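Local coordinates for metallo-beta-lactamase domain-containing protein (PDB 3H3E) that is of unknown function but binds zinc, probably acting as a metal-dependent hydrolase or transferase of the metallo-beta-lactamase superfamily, at residues H16-D21 with K52-L57; E28-F33 with T44-V49; E172-I177 with E198-V203; I188-A193 with N225-E230. The protein carries 2 engineered substitutions. All blocks are in the same frame, centred on the assembly; numbering follows the deposited sequence.

Contact 1: residues H16-D21 with K52-L57; sequences HVLCDD and KNARKL
The carbonyl of Leu18 is the one polar point at which strand 16-19 and helix 52-56 meet. Asn53 ND2 donates to Leu18 O over 2.7 Å, with the N-H aimed almost straight at the oxygen (170°). The acceptor lies in the amide plane of Asn53, while the nitrogen sits above the plane of the Leu18 carbonyl. With CG beside its own backbone N (chi1 -70°), the Asn53 side chain leaves the helix towards the strand. Its OD1 accepts from the backbone N of Glu28, so both ends of the amide are used and its flip is fixed. Most apolar contacts come from the two branches of Leu18. Leu18 CD1 rests on Ala54 CB at 3.9 Å, and Leu18 CD2 reaches Leu57 CD1 at 3.8 Å. Leu57 CD1 also lies 4.0 Å from His16 CD2, and so bridges two residues of the strand. A classic beta bulge sets Leu18 and Cys19 together opposite Ser34, and Phe50 and Leu61 add further cover to Leu18. The chemistry is thus one directional bond beside a small apolar patch: the amide ties helix 49-56 to the end of strand 13-19, at its bulge, and to the loop at Glu28.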
loop_
_atom_site.group_PDB
_atom_site.type_symbol
_atom_site.label_atom_id
_atom_site.label_comp_id
_atom_site.label_asym_id
_atom_site.label_seq_id
_atom_site.Cartn_x
_atom_site.Cartn_y
_atom_site.Cartn_z
ATOM N N HIS A 16 -4.487 8.438 -8.734
ATOM C CA HIS A 16 -3.789 9.649 -8.303
ATOM C C HIS A 16 -2.977 9.436 -7.048
ATOM O O HIS A 16 -3.513 9.025 -6.030
ATOM C CB HIS A 16 -4.775 10.772 -8.019
ATOM C CG HIS A 16 -5.393 11.365 -9.242
ATOM N ND1 HIS A 16 -6.510 10.825 -9.846
ATOM C CD2 HIS A 16 -5.068 12.464 -9.963
ATOM C CE1 HIS A 16 -6.844 11.568 -10.887
ATOM N NE2 HIS A 16 -5.985 12.566 -10.981
ATOM N N VAL A 17 -1.689 9.740 -7.096
ATOM C CA VAL A 17 -0.925 9.683 -5.867
ATOM C C VAL A 17 -1.234 10.953 -5.087
ATOM O O VAL A 17 -0.977 12.043 -5.554
ATOM C CB VAL A 17 0.584 9.528 -6.128
ATOM C CG1 VAL A 17 1.348 9.623 -4.838
ATOM C CG2 VAL A 17 0.853 8.189 -6.769
ATOM N N LEU A 18 -1.834 10.819 -3.914
ATOM C CA LEU A 18 -2.232 11.995 -3.156
ATOM C C LEU A 18 -1.228 12.285 -2.059
ATOM O O LEU A 18 -1.164 13.385 -1.548
ATOM C CB LEU A 18 -3.628 11.808 -2.565
ATOM C CG LEU A 18 -4.820 11.716 -3.519
ATOM C CD1 LEU A 18 -6.085 11.891 -2.701
ATOM C CD2 LEU A 18 -4.744 12.775 -4.623
ATOM N N CYS A 19 -0.441 11.289 -1.685
ATOM C CA CYS A 19 0.632 11.516 -0.720
ATOM C C CYS A 19 1.797 10.555 -0.958
ATOM O O CYS A 19 1.600 9.379 -1.277
ATOM C CB CYS A 19 0.115 11.385 0.707
ATOM S SG CYS A 19 1.401 11.553 1.944
ATOM N N ASP A 20 3.009 11.080 -0.838
ATOM C CA ASP A 20 4.221 10.304 -1.069
ATOM C C ASP A 20 5.394 11.120 -0.571
ATOM O O ASP A 20 5.254 12.301 -0.273
ATOM C CB ASP A 20 4.406 9.996 -2.555
ATOM C CG ASP A 20 5.532 9.025 -2.807
ATOM O OD1 ASP A 20 5.465 7.903 -2.260
ATOM O OD2 ASP A 20 6.477 9.374 -3.552
ATOM N N ASP A 21 6.559 10.500 -0.482
ATOM C CA ASP A 21 7.722 11.203 0.033
ATOM C C ASP A 21 8.243 12.276 -0.945
ATOM O O ASP A 21 8.796 13.282 -0.514
ATOM C CB ASP A 21 8.809 10.211 0.457
ATOM C CG ASP A 21 8.328 9.237 1.526
ATOM O OD1 ASP A 21 7.289 8.586 1.327
ATOM O OD2 ASP A 21 8.991 9.103 2.565
ATOM N N LYS A 52 -4.902 18.087 0.931
ATOM C CA LYS A 52 -4.472 19.341 0.354
ATOM C C LYS A 52 -4.120 19.117 -1.106
ATOM O O LYS A 52 -4.469 19.926 -1.968
ATOM C CB LYS A 52 -3.303 19.906 1.138
ATOM C CG LYS A 52 -3.665 20.271 2.559
ATOM C CD LYS A 52 -2.752 21.365 3.095
ATOM C CE LYS A 52 -1.716 20.849 4.088
ATOM N NZ LYS A 52 -2.035 21.282 5.484
ATOM N N ASN A 53 -3.460 17.998 -1.388
ATOM C CA ASN A 53 -3.185 17.607 -2.770
ATOM C C ASN A 53 -4.461 17.338 -3.545
ATOM O O ASN A 53 -4.589 17.748 -4.693
ATOM C CB ASN A 53 -2.239 16.405 -2.836
ATOM C CG ASN A 53 -0.823 16.765 -2.417
ATOM O OD1 ASN A 53 -0.415 17.928 -2.504
ATOM N ND2 ASN A 53 -0.073 15.776 -1.948
ATOM N N ALA A 54 -5.411 16.665 -2.909
ATOM C CA ALA A 54 -6.713 16.420 -3.518
ATOM C C ALA A 54 -7.439 17.722 -3.858
ATOM O O ALA A 54 -7.982 17.864 -4.956
ATOM C CB ALA A 54 -7.560 15.541 -2.625
ATOM N N ARG A 55 -7.444 18.678 -2.929
ATOM C CA ARG A 55 -8.035 19.987 -3.204
ATOM C C ARG A 55 -7.311 20.681 -4.343
ATOM O O ARG A 55 -7.936 21.323 -5.177
ATOM C CB ARG A 55 -8.040 20.866 -1.962
ATOM C CG ARG A 55 -9.150 20.512 -0.975
ATOM C CD ARG A 55 -9.403 21.638 0.039
ATOM N NE ARG A 55 -8.396 21.651 1.098
ATOM C CZ ARG A 55 -8.457 20.911 2.203
ATOM N NH1 ARG A 55 -9.484 20.096 2.410
ATOM N NH2 ARG A 55 -7.485 20.982 3.100
ATOM N N LYS A 56 -5.992 20.540 -4.389
ATOM C CA LYS A 56 -5.207 21.092 -5.487
ATOM C C LYS A 56 -5.706 20.545 -6.827
ATOM O O LYS A 56 -5.681 21.246 -7.835
ATOM C CB LYS A 56 -3.709 20.808 -5.278
ATOM C CG LYS A 56 -2.810 21.085 -6.485
ATOM C CD LYS A 56 -2.565 22.575 -6.670
ATOM C CE LYS A 56 -2.200 22.930 -8.109
ATOM N NZ LYS A 56 -2.533 24.362 -8.407
ATOM N N LEU A 57 -6.174 19.300 -6.839
ATOM C CA LEU A 57 -6.699 18.685 -8.063
ATOM C C LEU A 57 -8.208 18.833 -8.156
ATOM O O LEU A 57 -8.826 18.348 -9.097
ATOM C CB LEU A 57 -6.362 17.202 -8.106
ATOM C CG LEU A 57 -4.903 16.832 -7.904
ATOM C CD1 LEU A 57 -4.776 15.462 -7.281
ATOM C CD2 LEU A 57 -4.178 16.891 -9.223
#

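Contact 2: residues E28-F33 with T44-V49; sequences ESEHGF and TGKSDV
The carboxylate of Glu30 is the flat group around which the loop 44-49 folds. Lys46, with its N and CB, lies over one face; Val49 CG2 lies over the opposite face, 3.4 Å from Glu30 OE1; Ser47 OG is at the edge. There Glu30 OE1 takes the hydroxyl on its syn lone pair, with Ser47 OG at 2.6 Å. Ser47 N donates to Glu30 OE2 at 2.8 Å, also on the syn side but 21° out of plane. Lys46 N comes to Glu30 OE2 from above the carboxylate, again at 2.8 Å, along a more bent N-H line (136°). Water 1 lies near Glu30 OE2 and Ser47 O. CG of Glu30 stands between backbone N and carbonyl carbon (chi1 63°) and the chain runs straight on, which delivers the carboxylate into the turn. Three protein donors thus hold it, and the ammonium of Lys46, 4.3 Å from Glu30 OE1 to Lys46 NZ, may help to stabilise its negative charge. Lys46 NZ also shares water 2 with His31 N.

Around this centre, Val49 CG1 packs on Glu28 O. Gly32 and Gly45 bring their CA atoms to 4.3 Å, and Gly45 N donates to Phe33 O. Segment 28-33 lies in the loop between strands 13-19 and 34-37, segment 44-49 between strand 40-42 and helix 49-56. Cys19 of strand 13-19 touches Glu30 and Val49, while His31 and Phe33 pack on helix 72-75, near, without touching, the zinc ligands His69 and His71.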
loop_
_atom_site.group_PDB
_atom_site.type_symbol
_atom_site.label_atom_id
_atom_site.label_comp_id
_atom_site.label_asym_id
_atom_site.label_seq_id
_atom_site.Cartn_x
_atom_site.Cartn_y
_atom_site.Cartn_z
ATOM N N GLU A 28 2.329 18.866 -2.154
ATOM C CA GLU A 28 3.059 18.692 -0.913
ATOM C C GLU A 28 3.450 17.243 -0.737
ATOM O O GLU A 28 2.864 16.349 -1.346
ATOM C CB GLU A 28 2.228 19.168 0.268
ATOM C CG GLU A 28 1.912 20.649 0.220
ATOM C CD GLU A 28 1.257 21.140 1.491
ATOM O OE1 GLU A 28 1.085 20.318 2.424
ATOM O OE2 GLU A 28 0.920 22.345 1.559
ATOM N N SER A 29 4.459 17.011 0.087
ATOM C CA SER A 29 4.952 15.664 0.301
ATOM C C SER A 29 5.267 15.436 1.770
ATOM O O SER A 29 5.697 16.342 2.478
ATOM C CB SER A 29 6.204 15.411 -0.540
ATOM O OG SER A 29 7.301 16.166 -0.062
ATOM N N GLU A 30 5.039 14.216 2.228
ATOM C CA GLU A 30 5.511 13.814 3.530
ATOM C C GLU A 30 5.906 12.354 3.477
ATOM O O GLU A 30 5.704 11.678 2.470
ATOM C CB GLU A 30 4.448 14.057 4.599
ATOM C CG GLU A 30 3.175 13.266 4.428
ATOM C CD GLU A 30 2.100 13.684 5.413
ATOM O OE1 GLU A 30 2.316 14.685 6.120
ATOM O OE2 GLU A 30 1.039 13.024 5.480
ATOM N N HIS A 31 6.498 11.875 4.559
ATOM C CA HIS A 31 6.699 10.453 4.724
ATOM C C HIS A 31 5.356 9.794 5.012
ATOM O O HIS A 31 4.888 9.780 6.154
ATOM C CB HIS A 31 7.653 10.195 5.876
ATOM C CG HIS A 31 7.998 8.754 6.063
ATOM N ND1 HIS A 31 8.539 7.983 5.057
ATOM C CD2 HIS A 31 7.903 7.952 7.146
ATOM C CE1 HIS A 31 8.752 6.764 5.512
ATOM N NE2 HIS A 31 8.375 6.718 6.777
ATOM N N GLY A 32 4.735 9.267 3.960
ATOM C CA GLY A 32 3.525 8.487 4.076
ATOM C C GLY A 32 3.023 8.217 2.683
ATOM O O GLY A 32 3.530 8.792 1.721
ATOM N N PHE A 33 2.023 7.354 2.564
ATOM C CA PHE A 33 1.510 6.983 1.260
ATOM C C PHE A 33 -0.018 7.138 1.211
ATOM O O PHE A 33 -0.711 6.823 2.172
ATOM C CB PHE A 33 1.959 5.548 0.916
ATOM C CG PHE A 33 1.613 5.116 -0.484
ATOM C CD1 PHE A 33 2.109 5.812 -1.585
ATOM C CD2 PHE A 33 0.786 4.026 -0.700
ATOM C CE1 PHE A 33 1.776 5.425 -2.883
ATOM C CE2 PHE A 33 0.442 3.636 -1.981
ATOM C CZ PHE A 33 0.941 4.331 -3.076
ATOM N N THR A 44 -3.915 6.959 3.588
ATOM C CA THR A 44 -4.217 8.356 3.832
ATOM C C THR A 44 -3.048 9.174 4.396
ATOM O O THR A 44 -3.277 10.221 4.998
ATOM C CB THR A 44 -5.390 8.493 4.826
ATOM O OG1 THR A 44 -5.022 7.921 6.084
ATOM C CG2 THR A 44 -6.617 7.799 4.312
ATOM N N GLY A 45 -1.815 8.709 4.224
ATOM C CA GLY A 45 -0.654 9.438 4.708
ATOM C C GLY A 45 -0.512 9.586 6.215
ATOM O O GLY A 45 -1.144 8.868 6.985
ATOM N N LYS A 46 0.330 10.534 6.630
ATOM C CA LYS A 46 0.584 10.841 8.040
ATOM C C LYS A 46 -0.374 11.913 8.543
ATOM O O LYS A 46 -0.929 11.806 9.640
ATOM C CB LYS A 46 2.024 11.342 8.201
ATOM C CG LYS A 46 2.428 11.773 9.607
ATOM C CD LYS A 46 3.871 12.296 9.650
ATOM C CE LYS A 46 3.937 13.766 9.307
ATOM N NZ LYS A 46 5.325 14.254 9.121
ATOM N N SER A 47 -0.557 12.956 7.733
ATOM C CA SER A 47 -1.420 14.078 8.097
ATOM C C SER A 47 -2.391 14.413 6.978
ATOM O O SER A 47 -2.907 13.520 6.321
ATOM C CB SER A 47 -0.586 15.299 8.427
ATOM O OG SER A 47 0.222 15.618 7.325
ATOM N N ASP A 48 -2.623 15.700 6.745
ATOM C CA ASP A 48 -3.652 16.117 5.792
ATOM C C ASP A 48 -3.088 16.436 4.422
ATOM O O ASP A 48 -3.786 16.985 3.573
ATOM C CB ASP A 48 -4.442 17.319 6.322
ATOM C CG ASP A 48 -3.562 18.524 6.595
ATOM O OD1 ASP A 48 -2.326 18.431 6.413
ATOM O OD2 ASP A 48 -4.106 19.574 6.988
ATOM N N VAL A 49 -1.826 16.086 4.206
ATOM C CA VAL A 49 -1.214 16.261 2.895
ATOM C C VAL A 49 -2.049 15.669 1.758
ATOM O O VAL A 49 -2.222 16.297 0.724
ATOM C CB VAL A 49 0.216 15.703 2.854
ATOM C CG1 VAL A 49 0.690 15.538 1.419
ATOM C CG2 VAL A 49 1.138 16.620 3.617
HETATM O O HOH W 1 -1.520 12.647 3.858
HETATM O O HOH W 2 7.015 13.301 6.873
#

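Contact 3: residues E172-I177 with E198-V203; sequences EGLVVI and ERIKMV
Leu174 packs against Ile200 on one face of the sheet, Leu174 CD1 to Ile200 CG1 at 4.2 Å, and Val176 extends this patch by meeting Ile200 and Val203. On the other face Val175 CG1 lies near CB of Met202, a selenomethionine. Further out, Leu174 also lays its CG across Glu198 CB, the two side chains nearly at right angles.

The backbones join as parallel strands, broken by a beta bulge between Leu174 and Val175. Leu174 O serves both Lys201 N (2.9 Å), on a lone pair in the carbonyl plane, and Met202 N (3.2 Å), nearly along the C=O axis. Flanking bonds run from Leu174 N to Arg199 O at 2.7 Å and from Val176 N to Met202 O at 2.9 Å. At the polar edge CD and CE of Lys201 pass over CB of Glu172, which is poorly ordered; their charged ends stay apart.

Strands 173-178 and 200-204 are the neighbouring parallel strands of a beta-alpha-beta unit; the segments 173-177 and 200-203 are inclined by 21°. The connecting helix 185-193 covers the one face that carries Leu174, Val176, Ile200 and Val203, with Ile192 on the first two and Leu189 on the last two, while strands 165-170 and 231-235 flank the pair within the mixed sheet.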
loop_
_atom_site.group_PDB
_atom_site.type_symbol
_atom_site.label_atom_id
_atom_site.label_comp_id
_atom_site.label_asym_id
_atom_site.label_seq_id
_atom_site.Cartn_x
_atom_site.Cartn_y
_atom_site.Cartn_z
ATOM N N GLU A 172 -6.913 -5.281 -19.252
ATOM C CA GLU A 172 -5.503 -5.421 -19.620
ATOM C C GLU A 172 -4.705 -6.288 -18.639
ATOM O O GLU A 172 -3.520 -6.563 -18.852
ATOM C CB GLU A 172 -4.855 -4.035 -19.668
ATOM C CG GLU A 172 -5.552 -3.042 -20.579
ATOM C CD GLU A 172 -5.046 -3.127 -22.000
ATOM O OE1 GLU A 172 -3.884 -3.551 -22.185
ATOM O OE2 GLU A 172 -5.807 -2.771 -22.926
ATOM N N GLY A 173 -5.353 -6.705 -17.557
ATOM C CA GLY A 173 -4.688 -7.448 -16.505
ATOM C C GLY A 173 -4.985 -6.836 -15.157
ATOM O O GLY A 173 -5.907 -6.053 -15.017
ATOM N N LEU A 174 -4.195 -7.185 -14.158
ATOM C CA LEU A 174 -4.469 -6.736 -12.807
ATOM C C LEU A 174 -3.648 -5.507 -12.470
ATOM O O LEU A 174 -2.488 -5.397 -12.858
ATOM C CB LEU A 174 -4.147 -7.853 -11.806
ATOM C CG LEU A 174 -4.896 -9.176 -11.919
ATOM C CD1 LEU A 174 -4.314 -10.182 -10.919
ATOM C CD2 LEU A 174 -6.390 -8.995 -11.683
ATOM N N VAL A 175 -4.244 -4.579 -11.738
ATOM C CA VAL A 175 -3.455 -3.515 -11.145
ATOM C C VAL A 175 -3.395 -3.732 -9.641
ATOM O O VAL A 175 -4.413 -3.936 -8.991
ATOM C CB VAL A 175 -3.994 -2.133 -11.479
ATOM C CG1 VAL A 175 -3.039 -1.082 -10.963
ATOM C CG2 VAL A 175 -4.179 -1.999 -13.002
ATOM N N VAL A 176 -2.183 -3.715 -9.100
ATOM C CA VAL A 176 -1.961 -4.062 -7.712
ATOM C C VAL A 176 -1.446 -2.842 -6.979
ATOM O O VAL A 176 -0.495 -2.213 -7.413
ATOM C CB VAL A 176 -0.927 -5.195 -7.578
ATOM C CG1 VAL A 176 -0.638 -5.492 -6.113
ATOM C CG2 VAL A 176 -1.395 -6.428 -8.285
ATOM N N ILE A 177 -2.097 -2.500 -5.875
ATOM C CA ILE A 177 -1.714 -1.338 -5.092
ATOM C C ILE A 177 -1.382 -1.747 -3.666
ATOM O O ILE A 177 -2.184 -2.387 -2.972
ATOM C CB ILE A 177 -2.789 -0.242 -5.124
ATOM C CG1 ILE A 177 -2.934 0.306 -6.543
ATOM C CG2 ILE A 177 -2.398 0.911 -4.212
ATOM C CD1 ILE A 177 -3.813 -0.509 -7.393
ATOM N N GLU A 198 -5.729 -14.137 -13.968
ATOM C CA GLU A 198 -5.397 -12.983 -14.801
ATOM C C GLU A 198 -3.935 -12.607 -14.668
ATOM O O GLU A 198 -3.306 -12.882 -13.660
ATOM C CB GLU A 198 -6.252 -11.756 -14.433
ATOM C CG GLU A 198 -7.578 -11.609 -15.161
ATOM C CD GLU A 198 -8.745 -12.208 -14.392
ATOM O OE1 GLU A 198 -8.593 -12.496 -13.180
ATOM O OE2 GLU A 198 -9.823 -12.393 -15.007
ATOM N N ARG A 199 -3.395 -11.957 -15.686
ATOM C CA ARG A 199 -2.004 -11.545 -15.656
ATOM C C ARG A 199 -1.862 -10.266 -14.834
ATOM O O ARG A 199 -2.786 -9.459 -14.758
ATOM C CB ARG A 199 -1.482 -11.333 -17.079
ATOM C CG ARG A 199 -0.064 -10.788 -17.119
ATOM C CD ARG A 199 0.387 -10.480 -18.528
ATOM N NE ARG A 199 1.048 -11.626 -19.138
ATOM C CZ ARG A 199 2.342 -11.666 -19.441
ATOM N NH1 ARG A 199 3.120 -10.616 -19.205
ATOM N NH2 ARG A 199 2.858 -12.755 -19.996
ATOM N N ILE A 200 -0.703 -10.081 -14.211
ATOM C CA ILE A 200 -0.440 -8.856 -13.476
ATOM C C ILE A 200 0.144 -7.798 -14.424
ATOM O O ILE A 200 1.228 -7.972 -14.973
ATOM C CB ILE A 200 0.494 -9.116 -12.278
ATOM C CG1 ILE A 200 -0.172 -10.067 -11.287
ATOM C CG2 ILE A 200 0.841 -7.824 -11.569
ATOM C CD1 ILE A 200 0.740 -10.537 -10.178
ATOM N N LYS A 201 -0.597 -6.716 -14.628
ATOM C CA LYS A 201 -0.212 -5.679 -15.575
ATOM C C LYS A 201 0.711 -4.650 -14.930
ATOM O O LYS A 201 1.812 -4.413 -15.424
ATOM C CB LYS A 201 -1.460 -4.983 -16.140
ATOM C CG LYS A 201 -1.183 -3.722 -16.961
ATOM C CD LYS A 201 -2.490 -3.077 -17.439
ATOM C CE LYS A 201 -2.274 -1.917 -18.416
ATOM N NZ LYS A 201 -1.775 -0.684 -17.739
HETATM N N MSE A 202 0.254 -4.051 -13.826
HETATM C CA MSE A 202 0.946 -2.937 -13.177
HETATM C C MSE A 202 0.959 -3.082 -11.653
HETATM O O MSE A 202 -0.025 -3.505 -11.048
HETATM C CB MSE A 202 0.265 -1.620 -13.559
HETATM C CG MSE A 202 0.886 -0.369 -12.966
HETATM SE SE MSE A 202 0.060 1.167 -13.445
HETATM C CE MSE A 202 0.383 1.236 -15.191
ATOM N N VAL A 203 2.073 -2.718 -11.032
ATOM C CA VAL A 203 2.157 -2.715 -9.573
ATOM C C VAL A 203 2.602 -1.357 -9.062
ATOM O O VAL A 203 3.647 -0.873 -9.452
ATOM C CB VAL A 203 3.156 -3.751 -9.068
ATOM C CG1 VAL A 203 3.113 -3.829 -7.562
ATOM C CG2 VAL A 203 2.863 -5.100 -9.685
#

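Contact 4: residues I188-A193 with N225-E230; sequences ILLDIA and NELGVE
Leu227 is the bump of this contact: its forked end pushes into the groove formed by Leu189, Leu190 and Ala193 on helix 188-193. One prong, Leu227 CD1, lies against Leu189 CB at 3.5 Å and passes close to the backbone between Leu189 and Leu190. The other, Leu227 CD2, spans Ala193 CB at 4.1 Å and Leu190 CD2 at 4.3 Å. The hollow is therefore bounded by residues one position and one helical turn from Leu189, with small Ala193 as its low wall and the Leu190 branch as its taller one. CG of Leu227 lies beside its backbone N, anti to the carbonyl carbon (chi1 -64°), and the fork is thereby turned towards the helix.

Leu227 follows directly on the end of helix 214-226. Gly228, with positive phi, closes it in a Schellman motif, its N bonded back to Asn225 O, and the chain then turns towards strand 231-235. In the alpha-beta sandwich of the metallo-beta-lactamase fold, both helices lie outside one of the two mixed sheets. Beyond the turn, Val229 offers a second, shallower bump, Val229 CG2 to Leu189 CD1 at 4.3 Å. Leu189 is thus touched at its base by Leu227 and, more loosely, at its tip by Val229. Beneath them, Ile200 and Val203 of strand 200-204 touch both Leu189 and Val229. No hydrogen bond crosses between the two segments, and Leu227 and Ala193 remain partly exposed.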
loop_
_atom_site.group_PDB
_atom_site.type_symbol
_atom_site.label_atom_id
_atom_site.label_comp_id
_atom_site.label_asym_id
_atom_site.label_seq_id
_atom_site.Cartn_x
_atom_site.Cartn_y
_atom_site.Cartn_z
ATOM N N ILE A 188 3.533 -11.143 -1.970
ATOM C CA ILE A 188 2.269 -10.508 -2.253
ATOM C C ILE A 188 1.834 -10.850 -3.661
ATOM O O ILE A 188 0.684 -11.191 -3.890
ATOM C CB ILE A 188 2.362 -8.992 -2.030
ATOM C CG1 ILE A 188 2.414 -8.709 -0.519
ATOM C CG2 ILE A 188 1.216 -8.283 -2.695
ATOM C CD1 ILE A 188 2.694 -7.272 -0.136
ATOM N N LEU A 189 2.766 -10.793 -4.605
ATOM C CA LEU A 189 2.428 -11.040 -6.010
ATOM C C LEU A 189 2.124 -12.503 -6.272
ATOM O O LEU A 189 1.215 -12.827 -7.017
ATOM C CB LEU A 189 3.552 -10.566 -6.925
ATOM C CG LEU A 189 3.769 -9.048 -6.989
ATOM C CD1 LEU A 189 4.829 -8.724 -8.004
ATOM C CD2 LEU A 189 2.484 -8.360 -7.350
ATOM N N LEU A 190 2.896 -13.381 -5.649
ATOM C CA LEU A 190 2.676 -14.810 -5.745
ATOM C C LEU A 190 1.329 -15.180 -5.146
ATOM O O LEU A 190 0.618 -16.024 -5.681
ATOM C CB LEU A 190 3.796 -15.563 -5.029
ATOM C CG LEU A 190 5.224 -15.376 -5.551
ATOM C CD1 LEU A 190 6.258 -15.799 -4.510
ATOM C CD2 LEU A 190 5.405 -16.164 -6.830
ATOM N N ASP A 191 0.967 -14.560 -4.031
ATOM C CA ASP A 191 -0.349 -14.822 -3.463
ATOM C C ASP A 191 -1.429 -14.447 -4.471
ATOM O O ASP A 191 -2.400 -15.171 -4.652
ATOM C CB ASP A 191 -0.550 -14.086 -2.140
ATOM C CG ASP A 191 -0.118 -14.916 -0.932
ATOM O OD1 ASP A 191 0.737 -15.815 -1.095
ATOM O OD2 ASP A 191 -0.631 -14.674 0.185
ATOM N N ILE A 192 -1.240 -13.313 -5.139
ATOM C CA ILE A 192 -2.160 -12.849 -6.170
ATOM C C ILE A 192 -2.196 -13.819 -7.354
ATOM O O ILE A 192 -3.251 -14.253 -7.784
ATOM C CB ILE A 192 -1.757 -11.451 -6.621
ATOM C CG1 ILE A 192 -1.952 -10.476 -5.461
ATOM C CG2 ILE A 192 -2.552 -11.026 -7.808
ATOM C CD1 ILE A 192 -1.456 -9.111 -5.742
ATOM N N ALA A 193 -1.018 -14.167 -7.848
ATOM C CA ALA A 193 -0.833 -15.182 -8.880
ATOM C C ALA A 193 -1.549 -16.530 -8.645
ATOM O O ALA A 193 -1.968 -17.199 -9.603
ATOM C CB ALA A 193 0.643 -15.422 -9.060
ATOM N N ASN A 225 9.669 -10.149 -13.022
ATOM C CA ASN A 225 9.899 -10.619 -14.384
ATOM C C ASN A 225 9.226 -11.948 -14.661
ATOM O O ASN A 225 8.497 -12.090 -15.637
ATOM C CB ASN A 225 11.394 -10.715 -14.669
ATOM C CG ASN A 225 12.033 -9.356 -14.832
ATOM O OD1 ASN A 225 11.354 -8.372 -15.144
ATOM N ND2 ASN A 225 13.338 -9.288 -14.623
ATOM N N GLU A 226 9.484 -12.918 -13.792
ATOM C CA GLU A 226 8.904 -14.248 -13.907
ATOM C C GLU A 226 7.389 -14.201 -14.060
ATOM O O GLU A 226 6.805 -15.013 -14.798
ATOM C CB GLU A 226 9.238 -15.081 -12.672
ATOM C CG GLU A 226 10.712 -15.310 -12.429
ATOM C CD GLU A 226 11.315 -16.324 -13.366
ATOM O OE1 GLU A 226 10.559 -16.968 -14.129
ATOM O OE2 GLU A 226 12.555 -16.478 -13.339
ATOM N N LEU A 227 6.751 -13.270 -13.348
ATOM C CA LEU A 227 5.287 -13.203 -13.349
ATOM C C LEU A 227 4.761 -12.358 -14.496
ATOM O O LEU A 227 3.558 -12.193 -14.643
ATOM C CB LEU A 227 4.744 -12.693 -12.013
ATOM C CG LEU A 227 4.985 -13.536 -10.739
ATOM C CD1 LEU A 227 4.511 -12.792 -9.509
ATOM C CD2 LEU A 227 4.310 -14.897 -10.787
ATOM N N GLY A 228 5.670 -11.831 -15.311
ATOM C CA GLY A 228 5.297 -11.043 -16.471
ATOM C C GLY A 228 4.685 -9.685 -16.165
ATOM O O GLY A 228 3.863 -9.182 -16.933
ATOM N N VAL A 229 5.070 -9.083 -15.045
ATOM C CA VAL A 229 4.587 -7.747 -14.730
ATOM C C VAL A 229 5.143 -6.756 -15.754
ATOM O O VAL A 229 6.329 -6.791 -16.081
ATOM C CB VAL A 229 4.969 -7.319 -13.304
ATOM C CG1 VAL A 229 4.429 -5.943 -13.012
ATOM C CG2 VAL A 229 4.431 -8.310 -12.306
ATOM N N GLU A 230 4.282 -5.876 -16.255
ATOM C CA GLU A 230 4.656 -4.988 -17.346
ATOM C C GLU A 230 5.178 -3.632 -16.870
ATOM O O GLU A 230 6.193 -3.157 -17.373
ATOM C CB GLU A 230 3.489 -4.823 -18.330
ATOM C CG GLU A 230 3.822 -4.006 -19.569
ATOM C CD GLU A 230 5.090 -4.490 -20.266
ATOM O OE1 GLU A 230 5.223 -5.719 -20.470
ATOM O OE2 GLU A 230 5.947 -3.644 -20.611
#

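Contacts 1 and 2 form one neighbourhood, their centres 9 Å apart, with contact 2 nested in the loop closed by contact 1. Asp21 OD2 probably bonds to His31 ND1 at 2.8 Å; the side chain of His31 is about 7 Å from the bound zinc, which His69, His71 and His182 hold. Contacts 3 and 4 make a second pair, also with centres 9 Å apart, joined by a probable hydrogen bond between Lys201 O and Glu230 N at 3.0 Å; along the chain their segments alternate. They lie away from the zinc site. The centres of contacts 2 and 3 are about 25 Å apart and those of contacts 2 and 4 about 28 Å, each pair on opposite sides of the chain's centre.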